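Local coordinates for protein lactaldehyde dehydrogenase (PDB 2IMP) that oxidises L-lactaldehyde irreversibly to L-lactate with NAD+ as the hydride acceptor, and also acts on glycolaldehyde, in the breakdown of L-fucose and L-rhamnose, at residues Ala256-Met261 / Thr412-Thr417. Numbering follows the deposited sequence.
Sequences APAIVM and TSSIYT. With SO4 (sulfate ion), chain B.
Ile259 and Ile415 pair across two neighbouring parallel strands, 257-260 and 409-416, their side chains crossing at a slant, at the heart of the mixed sheet in the catalytic domain of this aldehyde dehydrogenase. The axes of 257-260 and 412-416 come within 4.6 Å, 9° from parallel, and strand 290-294 flanks 257-260 on its other edge.

Four backbone bonds join the strands. Pro257 O accepts from Ser414 N, Ile259 N gives to Ser414 O at 2.8 Å, Ile259 O takes Tyr416 N, and Met261 N closes the series on Tyr416 O. Proline suits the start of the strand: it offers no N-H to the Thr412 carbonyl, and Pro257 CD sits against Thr412 O instead, at 3.3 Å. Pro257 O also accepts from a water 2.9 Å away, which in turn hydrogen-bonds Ser414 OG, so a buried hydroxyl and a carbonyl share one solvent molecule.

At the N-terminal end Thr412 N binds a sulfate, probably from the crystallisation liquor. Thr412 OG1 is hydrogen-bonded to Glu434 OE1, and the Thr412 side chain lies about 4 Å from that of His449, which binds lactate.

The face carrying Ile259 and Ile415 is largely apolar and packs on helix 397-405, Ile259 on Ala400 and Ile415 on Leu397. Ile415 holds CG1 opposite its backbone N (chi1 -174°), which brings that atom 3.8 Å from Ile259 CB and sends CD1 on toward Met261 CG. Branched isoleucines suit this layer between sheet and helix, while flexible Met261, bent twice along its chain, sets CG beside Thr417 CB and reaches Leu397.

The other face carries Ala258, Val260, Ser414 and Tyr416. Small Ala258 lets Ser414 OG come within 3.4 Å of Ala258 CB. Val260, compact and branched, brings CG2 obliquely to the Tyr416 ring near CD1. That ring turns its edge to the backbone, Tyr416 CD1 lying 3.5 Å from Ile259 O.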
loop_
_atom_site.group_PDB
_atom_site.type_symbol
_atom_site.label_atom_id
_atom_site.label_comp_id
_atom_site.label_asym_id
_atom_site.label_seq_id
_atom_site.Cartn_x
_atom_site.Cartn_y
_atom_site.Cartn_z
ATOM N N ALA A 256 18.188 17.816 -18.612
ATOM C CA ALA A 256 17.687 18.410 -17.370
ATOM C C ALA A 256 17.605 19.947 -17.346
ATOM O O ALA A 256 18.625 20.627 -17.380
ATOM C CB ALA A 256 18.525 17.923 -16.191
ATOM N N PRO A 257 16.383 20.502 -17.296
ATOM C CA PRO A 257 16.298 21.961 -17.267
ATOM C C PRO A 257 16.248 22.519 -15.828
ATOM O O PRO A 257 15.702 21.885 -14.923
ATOM C CB PRO A 257 15.010 22.236 -18.032
ATOM C CG PRO A 257 14.137 21.107 -17.578
ATOM C CD PRO A 257 15.080 19.911 -17.656
ATOM N N ALA A 258 16.831 23.699 -15.647
ATOM C CA ALA A 258 16.846 24.382 -14.358
ATOM C C ALA A 258 16.206 25.785 -14.439
ATOM O O ALA A 258 16.573 26.589 -15.293
ATOM C CB ALA A 258 18.276 24.494 -13.846
ATOM N N ILE A 259 15.247 26.054 -13.563
ATOM C CA ILE A 259 14.568 27.340 -13.549
ATOM C C ILE A 259 14.923 28.244 -12.345
ATOM O O ILE A 259 14.635 27.910 -11.192
ATOM C CB ILE A 259 13.038 27.157 -13.571
ATOM C CG1 ILE A 259 12.630 26.389 -14.827
ATOM C CG2 ILE A 259 12.343 28.513 -13.541
ATOM C CD1 ILE A 259 11.153 26.078 -14.890
ATOM N N VAL A 260 15.546 29.378 -12.639
ATOM C CA VAL A 260 15.932 30.340 -11.613
ATOM C C VAL A 260 15.022 31.588 -11.590
ATOM O O VAL A 260 15.096 32.428 -12.482
ATOM C CB VAL A 260 17.387 30.818 -11.824
ATOM C CG1 VAL A 260 17.826 31.690 -10.650
ATOM C CG2 VAL A 260 18.312 29.618 -11.994
ATOM N N MET A 261 14.163 31.686 -10.583
ATOM C CA MET A 261 13.268 32.831 -10.465
ATOM C C MET A 261 13.958 34.078 -9.869
ATOM O O MET A 261 15.052 33.979 -9.315
ATOM C CB MET A 261 12.055 32.458 -9.611
ATOM C CG MET A 261 11.256 31.283 -10.153
ATOM S SD MET A 261 10.716 31.522 -11.860
ATOM C CE MET A 261 9.283 32.572 -11.601
ATOM N N THR A 412 14.697 14.507 -15.319
ATOM C CA THR A 412 14.943 15.398 -14.188
ATOM C C THR A 412 14.736 16.910 -14.459
ATOM O O THR A 412 15.003 17.399 -15.554
ATOM C CB THR A 412 16.391 15.219 -13.667
ATOM O OG1 THR A 412 16.634 13.835 -13.386
ATOM C CG2 THR A 412 16.611 16.028 -12.398
ATOM N N SER A 413 14.263 17.619 -13.440
ATOM C CA SER A 413 14.038 19.062 -13.507
ATOM C C SER A 413 14.312 19.766 -12.156
ATOM O O SER A 413 14.414 19.109 -11.117
ATOM C CB SER A 413 12.597 19.362 -13.937
ATOM O OG SER A 413 11.669 18.963 -12.944
ATOM N N SER A 414 14.426 21.092 -12.183
ATOM C CA SER A 414 14.671 21.846 -10.961
ATOM C C SER A 414 14.258 23.328 -11.018
ATOM O O SER A 414 14.257 23.949 -12.083
ATOM C CB SER A 414 16.151 21.761 -10.574
ATOM O OG SER A 414 16.965 22.486 -11.478
ATOM N N ILE A 415 13.907 23.874 -9.861
ATOM C CA ILE A 415 13.521 25.271 -9.769
ATOM C C ILE A 415 13.943 25.928 -8.443
ATOM O O ILE A 415 13.975 25.275 -7.397
ATOM C CB ILE A 415 11.994 25.446 -9.957
ATOM C CG1 ILE A 415 11.645 26.937 -10.000
ATOM C CG2 ILE A 415 11.244 24.743 -8.842
ATOM C CD1 ILE A 415 10.198 27.233 -10.333
ATOM N N TYR A 416 14.281 27.213 -8.515
ATOM C CA TYR A 416 14.702 27.976 -7.345
ATOM C C TYR A 416 13.834 29.212 -7.098
ATOM O O TYR A 416 13.804 30.140 -7.900
ATOM C CB TYR A 416 16.163 28.385 -7.492
ATOM C CG TYR A 416 17.059 27.209 -7.773
ATOM C CD1 TYR A 416 17.126 26.654 -9.049
ATOM C CD2 TYR A 416 17.784 26.601 -6.749
ATOM C CE1 TYR A 416 17.889 25.517 -9.302
ATOM C CE2 TYR A 416 18.550 25.461 -6.991
ATOM C CZ TYR A 416 18.596 24.926 -8.270
ATOM O OH TYR A 416 19.330 23.788 -8.518
ATOM N N THR A 417 13.127 29.195 -5.978
ATOM C CA THR A 417 12.229 30.275 -5.620
ATOM C C THR A 417 11.840 30.222 -4.134
ATOM O O THR A 417 12.124 29.235 -3.451
ATOM C CB THR A 417 10.942 30.196 -6.478
ATOM O OG1 THR A 417 10.036 31.242 -6.113
ATOM C CG2 THR A 417 10.256 28.854 -6.271
HETATM S S SO4 B . 15.500 15.437 -18.686
HETATM O O1 SO4 B . 15.924 15.237 -20.076
HETATM O O2 SO4 B . 16.274 14.545 -17.801
HETATM O O3 SO4 B . 15.692 16.835 -18.296
HETATM O O4 SO4 B . 14.069 15.155 -18.596
HETATM O O HOH W 1 17.784 20.509 -13.353
#